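Local coordinates for Endonuclease/exonuclease/phosphatase (Leptotrichia buccalis C-1013-b, PDB 3TEB), which probably acts as a metal-dependent nuclease of the endonuclease/exonuclease/phosphatase family, hydrolysing phosphoester bonds with the help of magnesium, at residues Q41-L46 against E58-W63; K22-A27 against L66-K71; N83-F88 against R118-R123. All blocks are in the same frame, centred on the assembly; numbering follows the deposited sequence.

Contact 1 of 3, residues Q41-L46 against E58-W63; sequences QEVNQL and EENYAW. With MG (magnesium ion), chain C.
Gln45 OE1 takes two N-H groups, one from Asn60 ND2 across the contact at 3.0 Å and one from the backbone N of Arg57, so this buried oxygen is doubly satisfied. The contact joins strand 37-46, an inner strand of one sheet of the DNase I-like fold, to the N-cap of helix 61-69. The bond from ND2 is nearly straight (172°) and its acceptor lies in the amide plane of Asn60, yet the donor stands well above the carbonyl plane of Gln45. The two amide planes are almost perpendicular, 88° apart. Asn60 reaches both ways because its CG is anti to the backbone N (chi1 176°). While ND2 meets the strand, OD1 turns back to accept the weakly bonded N-H groups of Ala62 and Trp63, the capping bonds of the first helical turn.

The backbones are joined too: Tyr61 N donates to Asn44 O at 3.1 Å. Beside these polar bonds Val43 CG1 lies 3.8 Å from Ala62 CB, while Trp81 of strand 78-84 also packs on Val43, Gln45 and Asn60. At the outer end one water bridges the segments, donating to Glu58 O and accepting from Leu46 N, each at 2.9 Å from the water oxygen. At the other end Glu42 and Val43 both face Gly94 in a G1 beta bulge. There the Glu42 chain runs extended beyond CG, and its OE2, bonded also to Asn10 ND2, binds the magnesium ion.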
loop_
_atom_site.group_PDB
_atom_site.type_symbol
_atom_site.label_atom_id
_atom_site.label_comp_id
_atom_site.label_asym_id
_atom_site.label_seq_id
_atom_site.Cartn_x
_atom_site.Cartn_y
_atom_site.Cartn_z
ATOM N N GLN A 41 -1.457 -1.973 3.438
ATOM C CA GLN A 41 -1.605 -1.159 4.634
ATOM C C GLN A 41 -2.567 -1.820 5.615
ATOM O O GLN A 41 -3.315 -2.746 5.259
ATOM C CB GLN A 41 -2.091 0.245 4.286
ATOM C CG GLN A 41 -1.277 0.953 3.218
ATOM C CD GLN A 41 -1.610 0.471 1.815
ATOM O OE1 GLN A 41 -2.782 0.241 1.488
ATOM N NE2 GLN A 41 -0.585 0.303 0.978
ATOM N N GLU A 42 -2.566 -1.317 6.848
ATOM C CA GLU A 42 -3.358 -1.894 7.942
ATOM C C GLU A 42 -3.063 -3.407 8.015
ATOM O O GLU A 42 -3.961 -4.231 8.005
ATOM C CB GLU A 42 -4.882 -1.562 7.838
ATOM C CG GLU A 42 -5.270 -0.052 7.933
ATOM C CD GLU A 42 -6.762 0.214 8.305
ATOM O OE1 GLU A 42 -7.198 -0.140 9.430
ATOM O OE2 GLU A 42 -7.514 0.812 7.495
ATOM N N VAL A 43 -1.784 -3.755 8.048
ATOM C CA VAL A 43 -1.359 -5.140 8.204
ATOM C C VAL A 43 -1.092 -5.343 9.681
ATOM O O VAL A 43 -0.241 -4.661 10.247
ATOM C CB VAL A 43 -0.073 -5.434 7.400
ATOM C CG1 VAL A 43 0.472 -6.793 7.747
ATOM C CG2 VAL A 43 -0.349 -5.355 5.915
ATOM N N ASN A 44 -1.814 -6.269 10.308
ATOM C CA ASN A 44 -1.779 -6.410 11.770
ATOM C C ASN A 44 -1.194 -7.723 12.249
ATOM O O ASN A 44 -1.244 -8.743 11.553
ATOM C CB ASN A 44 -3.183 -6.245 12.381
ATOM C CG ASN A 44 -3.845 -4.916 12.027
ATOM O OD1 ASN A 44 -3.255 -3.852 12.191
ATOM N ND2 ASN A 44 -5.085 -4.977 11.553
ATOM N N GLN A 45 -0.643 -7.679 13.454
ATOM C CA GLN A 45 -0.257 -8.879 14.189
ATOM C C GLN A 45 -0.544 -8.690 15.680
ATOM O O GLN A 45 -0.583 -7.564 16.188
ATOM C CB GLN A 45 1.217 -9.193 13.972
ATOM C CG GLN A 45 2.185 -8.209 14.642
ATOM C CD GLN A 45 3.642 -8.480 14.310
ATOM O OE1 GLN A 45 3.961 -9.307 13.447
ATOM N NE2 GLN A 45 4.536 -7.786 15.000
ATOM N N LEU A 46 -0.746 -9.795 16.382
ATOM C CA LEU A 46 -1.017 -9.739 17.811
ATOM C C LEU A 46 0.240 -9.450 18.608
ATOM O O LEU A 46 1.207 -10.198 18.522
ATOM C CB LEU A 46 -1.605 -11.060 18.274
ATOM C CG LEU A 46 -3.084 -11.238 18.004
ATOM C CD1 LEU A 46 -3.427 -12.722 17.970
ATOM C CD2 LEU A 46 -3.886 -10.520 19.069
ATOM N N GLU A 58 3.889 -14.497 15.076
ATOM C CA GLU A 58 3.014 -15.521 14.512
ATOM C C GLU A 58 1.675 -14.932 14.140
ATOM O O GLU A 58 1.120 -14.086 14.851
ATOM C CB GLU A 58 2.780 -16.652 15.495
ATOM C CG GLU A 58 3.910 -17.639 15.601
ATOM C CD GLU A 58 3.600 -18.758 16.605
ATOM O OE1 GLU A 58 2.696 -19.611 16.337
ATOM O OE2 GLU A 58 4.270 -18.779 17.671
ATOM N N GLU A 59 1.168 -15.402 13.010
ATOM C CA GLU A 59 -0.149 -15.011 12.483
ATOM C C GLU A 59 -0.207 -13.547 12.001
ATOM O O GLU A 59 -1.285 -13.017 11.777
ATOM C CB GLU A 59 -1.294 -15.321 13.477
ATOM C CG GLU A 59 -1.623 -16.804 13.734
ATOM C CD GLU A 59 -2.836 -16.973 14.697
ATOM O OE1 GLU A 59 -3.537 -18.028 14.614
ATOM O OE2 GLU A 59 -3.101 -16.043 15.529
ATOM N N ASN A 60 0.948 -12.903 11.842
ATOM C CA ASN A 60 1.016 -11.648 11.095
ATOM C C ASN A 60 0.290 -11.819 9.753
ATOM O O ASN A 60 0.554 -12.757 9.005
ATOM C CB ASN A 60 2.476 -11.209 10.907
ATOM C CG ASN A 60 2.617 -9.958 10.040
ATOM O OD1 ASN A 60 2.226 -9.946 8.868
ATOM N ND2 ASN A 60 3.195 -8.907 10.613
ATOM N N TYR A 61 -0.643 -10.923 9.467
ATOM C CA TYR A 61 -1.530 -11.101 8.321
ATOM C C TYR A 61 -0.762 -11.342 7.034
ATOM O O TYR A 61 -1.091 -12.239 6.261
ATOM C CB TYR A 61 -2.429 -9.885 8.175
ATOM C CG TYR A 61 -3.416 -9.945 7.025
ATOM C CD1 TYR A 61 -4.761 -10.246 7.245
ATOM C CD2 TYR A 61 -3.011 -9.670 5.717
ATOM C CE1 TYR A 61 -5.668 -10.276 6.194
ATOM C CE2 TYR A 61 -3.914 -9.701 4.660
ATOM C CZ TYR A 61 -5.233 -10.003 4.908
ATOM O OH TYR A 61 -6.108 -10.030 3.857
ATOM N N ALA A 62 0.272 -10.530 6.827
ATOM C CA ALA A 62 1.108 -10.586 5.628
ATOM C C ALA A 62 1.834 -11.927 5.520
ATOM O O ALA A 62 1.840 -12.559 4.465
ATOM C CB ALA A 62 2.083 -9.439 5.629
ATOM N N TRP A 63 2.419 -12.370 6.623
ATOM C CA TRP A 63 3.076 -13.657 6.657
ATOM C C TRP A 63 2.098 -14.782 6.317
ATOM O O TRP A 63 2.420 -15.670 5.531
ATOM C CB TRP A 63 3.705 -13.871 8.019
ATOM C CG TRP A 63 4.393 -15.162 8.158
ATOM C CD1 TRP A 63 3.975 -16.227 8.893
ATOM C CD2 TRP A 63 5.631 -15.549 7.550
ATOM N NE1 TRP A 63 4.875 -17.260 8.790
ATOM C CE2 TRP A 63 5.905 -16.874 7.973
ATOM C CE3 TRP A 63 6.541 -14.907 6.687
ATOM C CZ2 TRP A 63 7.050 -17.578 7.564
ATOM C CZ3 TRP A 63 7.686 -15.606 6.274
ATOM C CH2 TRP A 63 7.928 -16.934 6.720
HETATM MG MG MG C . -9.254 0.998 7.860
HETATM O O HOH W 1 -1.136 -12.254 14.889
#

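Contact 2 of 3, residues K22-A27 against L66-K71; sequences KIDILA and LETLQK
Thr68 CG2 lies against Ala27 CB at 3.6 Å, and this methyl-to-methyl touch is the centre of a helix-to-helix contact between helix 19-33 and helix 61-69. The same CG2 comes equally near Asp24 OD1, so one methyl meets both the alanine methyl and a carboxylate oxygen. It points there because CG2 is anti to the backbone N of Thr68 (chi1 -54° for OG1), which puts OG1 on the side of Ile23. Ile23 CG2 approaches that hydroxyl at 3.9 Å, with the two side chains crossing at about a right angle. One residue further on, Leu69 CD1 packs on the backbone oxygen Ala27 O at 3.6 Å. The small side chain of Ala27 fits a close approach of the backbones, for its CA and that of Leu69 are 4.9 Å apart.

None of these touches is a hydrogen bond or a salt bridge, and the polar ends are held by other residues. Thr68 OG1 bonds to Val64 O, one turn back in its own helix, which fixes the rotation of the side chain and hence the place of CG2. Asp24 is held at both oxygens: OD2 forms a salt bridge with Arg28, and OD1 bonds to the hydroxyl of Tyr72, just past the second segment. Lys71 NZ, 5.6 Å from Asp24 OD1, is too far for a salt bridge but may add a weak attraction.

Further out, Leu65 of helix 61-69 covers Ala27 and Leu26, Leu69 reaches Ile30 and Ala31 of helix 19-33, and helix 19-33 leads into strand 37-46 of the sheet.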
loop_
_atom_site.group_PDB
_atom_site.type_symbol
_atom_site.label_atom_id
_atom_site.label_comp_id
_atom_site.label_asym_id
_atom_site.label_seq_id
_atom_site.Cartn_x
_atom_site.Cartn_y
_atom_site.Cartn_z
ATOM N N LYS A 22 -11.357 -14.477 2.712
ATOM C CA LYS A 22 -10.885 -13.233 2.124
ATOM C C LYS A 22 -9.376 -13.261 1.857
ATOM O O LYS A 22 -8.927 -12.873 0.765
ATOM C CB LYS A 22 -11.290 -12.048 2.997
ATOM C CG LYS A 22 -12.730 -11.644 2.804
ATOM C CD LYS A 22 -13.195 -10.689 3.873
ATOM C CE LYS A 22 -14.590 -10.177 3.548
ATOM N NZ LYS A 22 -15.266 -9.481 4.692
ATOM N N ILE A 23 -8.600 -13.730 2.840
ATOM C CA ILE A 23 -7.180 -14.035 2.615
ATOM C C ILE A 23 -7.038 -14.949 1.397
ATOM O O ILE A 23 -6.264 -14.661 0.496
ATOM C CB ILE A 23 -6.511 -14.692 3.839
ATOM C CG1 ILE A 23 -6.297 -13.661 4.934
ATOM C CG2 ILE A 23 -5.177 -15.307 3.462
ATOM C CD1 ILE A 23 -5.996 -14.272 6.284
ATOM N N ASP A 24 -7.810 -16.027 1.356
ATOM C CA ASP A 24 -7.704 -16.961 0.260
ATOM C C ASP A 24 -7.966 -16.318 -1.107
ATOM O O ASP A 24 -7.224 -16.574 -2.051
ATOM C CB ASP A 24 -8.620 -18.148 0.481
ATOM C CG ASP A 24 -8.134 -19.387 -0.238
ATOM O OD1 ASP A 24 -7.033 -19.879 0.132
ATOM O OD2 ASP A 24 -8.854 -19.865 -1.157
ATOM N N ILE A 25 -9.012 -15.492 -1.203
ATOM C CA ILE A 25 -9.307 -14.713 -2.410
ATOM C C ILE A 25 -8.081 -13.892 -2.816
ATOM O O ILE A 25 -7.656 -13.898 -3.968
ATOM C CB ILE A 25 -10.430 -13.671 -2.187
ATOM C CG1 ILE A 25 -11.682 -14.252 -1.503
ATOM C CG2 ILE A 25 -10.714 -12.920 -3.485
ATOM C CD1 ILE A 25 -12.708 -14.804 -2.409
ATOM N N LEU A 26 -7.528 -13.161 -1.858
ATOM C CA LEU A 26 -6.384 -12.303 -2.125
ATOM C C LEU A 26 -5.220 -13.118 -2.647
ATOM O O LEU A 26 -4.672 -12.794 -3.688
ATOM C CB LEU A 26 -5.989 -11.559 -0.856
ATOM C CG LEU A 26 -4.843 -10.555 -0.832
ATOM C CD1 LEU A 26 -4.904 -9.549 -1.986
ATOM C CD2 LEU A 26 -4.919 -9.857 0.523
ATOM N N ALA A 27 -4.869 -14.185 -1.930
ATOM C CA ALA A 27 -3.785 -15.081 -2.322
ATOM C C ALA A 27 -3.967 -15.647 -3.728
ATOM O O ALA A 27 -3.099 -15.445 -4.571
ATOM C CB ALA A 27 -3.611 -16.189 -1.313
ATOM N N LEU A 66 1.365 -14.731 2.571
ATOM C CA LEU A 66 2.477 -15.380 1.922
ATOM C C LEU A 66 2.444 -16.910 1.997
ATOM O O LEU A 66 2.663 -17.574 0.984
ATOM C CB LEU A 66 3.784 -14.864 2.502
ATOM C CG LEU A 66 4.910 -14.925 1.470
ATOM C CD1 LEU A 66 4.788 -13.740 0.536
ATOM C CD2 LEU A 66 6.282 -14.960 2.144
ATOM N N GLU A 67 2.189 -17.471 3.178
ATOM C CA GLU A 67 2.123 -18.928 3.299
ATOM C C GLU A 67 0.971 -19.516 2.504
ATOM O O GLU A 67 1.080 -20.616 1.968
ATOM C CB GLU A 67 2.072 -19.376 4.755
ATOM C CG GLU A 67 3.462 -19.641 5.317
ATOM C CD GLU A 67 3.472 -20.136 6.781
ATOM O OE1 GLU A 67 4.591 -20.394 7.299
ATOM O OE2 GLU A 67 2.393 -20.265 7.418
ATOM N N THR A 68 -0.126 -18.767 2.418
ATOM C CA THR A 68 -1.276 -19.158 1.602
ATOM C C THR A 68 -0.935 -19.038 0.126
ATOM O O THR A 68 -1.326 -19.870 -0.677
ATOM C CB THR A 68 -2.512 -18.290 1.908
ATOM O OG1 THR A 68 -2.781 -18.333 3.312
ATOM C CG2 THR A 68 -3.738 -18.787 1.150
ATOM N N LEU A 69 -0.195 -17.996 -0.220
ATOM C CA LEU A 69 0.212 -17.777 -1.587
ATOM C C LEU A 69 0.998 -18.971 -2.107
ATOM O O LEU A 69 0.861 -19.345 -3.264
ATOM C CB LEU A 69 1.031 -16.498 -1.665
ATOM C CG LEU A 69 1.487 -15.984 -3.022
ATOM C CD1 LEU A 69 0.375 -16.026 -4.081
ATOM C CD2 LEU A 69 2.034 -14.577 -2.848
ATOM N N GLN A 70 1.799 -19.582 -1.237
ATOM C CA GLN A 70 2.641 -20.722 -1.607
ATOM C C GLN A 70 1.826 -21.921 -2.017
ATOM O O GLN A 70 2.351 -22.835 -2.632
ATOM C CB GLN A 70 3.546 -21.133 -0.451
ATOM C CG GLN A 70 4.752 -20.217 -0.218
ATOM C CD GLN A 70 5.392 -20.451 1.155
ATOM O OE1 GLN A 70 5.222 -21.524 1.761
ATOM N NE2 GLN A 70 6.120 -19.443 1.655
ATOM N N LYS A 71 0.547 -21.914 -1.669
ATOM C CA LYS A 71 -0.371 -23.007 -1.964
ATOM C C LYS A 71 -0.750 -22.996 -3.434
ATOM O O LYS A 71 -1.108 -24.024 -3.993
ATOM C CB LYS A 71 -1.645 -22.789 -1.156
ATOM C CG LYS A 71 -2.107 -23.914 -0.273
ATOM C CD LYS A 71 -3.184 -23.361 0.661
ATOM C CE LYS A 71 -3.524 -24.322 1.794
ATOM N NZ LYS A 71 -3.919 -23.555 3.000
#

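Contact 3 of 3, residues N83-F88 against R118-R123; sequences NSHIGF and RTISAR
A classic beta bulge, in which Ser84 and His85 both face Glu93, carries the His85 ring from the end of edge strand 78-84 to the type I turn of Thr119-Ala122. His85 CG sits between the backbone N and the carbonyl carbon (chi1 55°), which brings the ring over the turn. There ND1 donates to Ala122 O at 2.8 Å, and the nearly straight bond lies in both the ring plane and the carbonyl plane. Ile120 covers one face: its CA stands 4.2 Å from the ring centroid and only 4° off the normal, a CH-pi contact, and Ile120 O lies over the same face.

Arg123 NE comes near the ring edge at CE1, the guanidinium plane tilted 56° to the ring. The guanidinium is itself tied back to the turn, for NE donates to Ile120 O at 3.1 Å, while NH1 bonds to His143 O. Replacing His85 by an alanine would probably leave Ala122 O without this donor and open a gap over Ile120. Beside the ring, Ser84 CB packs on Ala122 O at 3.6 Å, and Ser84 OG bonds to Arg124 N.

Between nearest atoms, the Arg123 side chain is about 7 Å from that of Glu42 and about 9 Å from the magnesium ion, placing this beta bulge and the type I turn among the loops that surround the metal site of a DNase I-like fold.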
loop_
_atom_site.group_PDB
_atom_site.type_symbol
_atom_site.label_atom_id
_atom_site.label_comp_id
_atom_site.label_asym_id
_atom_site.label_seq_id
_atom_site.Cartn_x
_atom_site.Cartn_y
_atom_site.Cartn_z
ATOM N N ASN A 83 6.225 -2.256 11.722
ATOM C CA ASN A 83 5.192 -1.846 12.675
ATOM C C ASN A 83 5.123 -0.323 12.759
ATOM O O ASN A 83 6.164 0.329 12.686
ATOM C CB ASN A 83 5.472 -2.507 14.036
ATOM C CG ASN A 83 4.889 -1.744 15.212
ATOM O OD1 ASN A 83 3.696 -1.814 15.498
ATOM N ND2 ASN A 83 5.749 -1.034 15.926
ATOM N N SER A 84 3.915 0.237 12.885
ATOM C CA SER A 84 3.735 1.696 13.029
ATOM C C SER A 84 3.429 2.102 14.450
ATOM O O SER A 84 4.142 2.927 15.026
ATOM C CB SER A 84 2.604 2.238 12.157
ATOM O OG SER A 84 2.947 2.219 10.786
ATOM N N HIS A 85 2.351 1.540 14.992
ATOM C CA HIS A 85 1.837 1.902 16.306
ATOM C C HIS A 85 0.931 0.785 16.843
ATOM O O HIS A 85 0.544 -0.122 16.098
ATOM C CB HIS A 85 1.051 3.210 16.210
ATOM C CG HIS A 85 -0.053 3.181 15.196
ATOM N ND1 HIS A 85 -0.014 3.912 14.029
ATOM C CD2 HIS A 85 -1.226 2.504 15.169
ATOM C CE1 HIS A 85 -1.115 3.688 13.330
ATOM N NE2 HIS A 85 -1.868 2.836 14.001
ATOM N N ILE A 86 0.606 0.856 18.133
ATOM C CA ILE A 86 -0.435 0.025 18.739
ATOM C C ILE A 86 -1.785 0.308 18.072
ATOM O O ILE A 86 -2.244 1.436 18.047
ATOM C CB ILE A 86 -0.506 0.265 20.266
ATOM C CG1 ILE A 86 0.718 -0.353 20.949
ATOM C CG2 ILE A 86 -1.772 -0.318 20.848
ATOM C CD1 ILE A 86 1.077 0.298 22.269
ATOM N N GLY A 87 -2.422 -0.716 17.526
ATOM C CA GLY A 87 -3.591 -0.481 16.696
ATOM C C GLY A 87 -4.945 -0.654 17.351
ATOM O O GLY A 87 -5.218 -0.122 18.428
ATOM N N PHE A 88 -5.810 -1.379 16.655
ATOM C CA PHE A 88 -7.088 -1.790 17.185
ATOM C C PHE A 88 -6.856 -2.975 18.109
ATOM O O PHE A 88 -6.030 -3.834 17.813
ATOM C CB PHE A 88 -8.020 -2.180 16.032
ATOM C CG PHE A 88 -8.478 -1.009 15.205
ATOM C CD1 PHE A 88 -9.575 -0.242 15.605
ATOM C CD2 PHE A 88 -7.809 -0.659 14.032
ATOM C CE1 PHE A 88 -10.004 0.858 14.840
ATOM C CE2 PHE A 88 -8.226 0.436 13.262
ATOM C CZ PHE A 88 -9.320 1.197 13.673
ATOM N N ARG A 118 2.649 4.519 20.827
ATOM C CA ARG A 118 1.469 4.832 21.609
ATOM C C ARG A 118 0.572 5.924 21.018
ATOM O O ARG A 118 -0.327 6.398 21.695
ATOM C CB ARG A 118 1.880 5.236 23.014
ATOM C CG ARG A 118 2.285 4.086 23.873
ATOM C CD ARG A 118 3.406 4.445 24.822
ATOM N NE ARG A 118 3.388 5.859 25.205
ATOM C CZ ARG A 118 2.759 6.357 26.271
ATOM N NH1 ARG A 118 2.074 5.554 27.088
ATOM N NH2 ARG A 118 2.825 7.667 26.524
ATOM N N THR A 119 0.813 6.327 19.773
ATOM C CA THR A 119 0.030 7.382 19.128
ATOM C C THR A 119 -0.497 6.884 17.806
ATOM O O THR A 119 0.266 6.407 16.967
ATOM C CB THR A 119 0.893 8.619 18.860
ATOM O OG1 THR A 119 1.480 9.043 20.089
ATOM C CG2 THR A 119 0.072 9.776 18.265
ATOM N N ILE A 120 -1.805 7.013 17.622
ATOM C CA ILE A 120 -2.480 6.530 16.426
ATOM C C ILE A 120 -1.891 7.175 15.171
ATOM O O ILE A 120 -1.850 6.540 14.107
ATOM C CB ILE A 120 -4.020 6.791 16.519
ATOM C CG1 ILE A 120 -4.639 5.920 17.604
ATOM C CG2 ILE A 120 -4.743 6.508 15.185
ATOM C CD1 ILE A 120 -4.428 4.411 17.353
ATOM N N SER A 121 -1.423 8.420 15.297
ATOM C CA SER A 121 -0.946 9.153 14.133
ATOM C C SER A 121 0.528 8.932 13.754
ATOM O O SER A 121 0.991 9.482 12.759
ATOM C CB SER A 121 -1.271 10.637 14.254
ATOM O OG SER A 121 -0.659 11.169 15.397
ATOM N N ALA A 122 1.253 8.122 14.515
ATOM C CA ALA A 122 2.606 7.723 14.133
ATOM C C ALA A 122 2.551 6.732 12.982
ATOM O O ALA A 122 1.944 5.680 13.106
ATOM C CB ALA A 122 3.325 7.112 15.309
ATOM N N ARG A 123 3.173 7.058 11.858
ATOM C CA ARG A 123 3.102 6.173 10.695
ATOM C C ARG A 123 4.462 5.866 10.124
ATOM O O ARG A 123 5.182 6.761 9.712
ATOM C CB ARG A 123 2.233 6.789 9.603
ATOM C CG ARG A 123 0.853 7.195 10.053
ATOM C CD ARG A 123 0.028 5.979 10.365
ATOM N NE ARG A 123 -1.204 6.340 11.055
ATOM C CZ ARG A 123 -2.394 6.410 10.468
ATOM N NH1 ARG A 123 -2.522 6.135 9.175
ATOM N NH2 ARG A 123 -3.459 6.751 11.178
#

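In the fold
Contacts 1 and 2 are buried and share helix 61-69: contact 1 ties its N-terminal end to strand 37-46, and contact 2 sets its later turns against helix 19-33. They touch where the Tyr61 ring packs on Ile23 and Leu26. Contact 3, only partly buried, lies at the end of strand 78-84 in the sheet that contact 1 also reaches. Phe88 meets Glu42 there, whereas the nearest atoms of contacts 2 and 3 are about 15 Å apart. The chemistry changes accordingly: amide and backbone hydrogen bonds at the strand-to-helix junction, apolar and weakly polar touches between the helices, and a histidine ring hydrogen-bonded to one turn carbonyl and covered on a face by Ile120 beside the metal site.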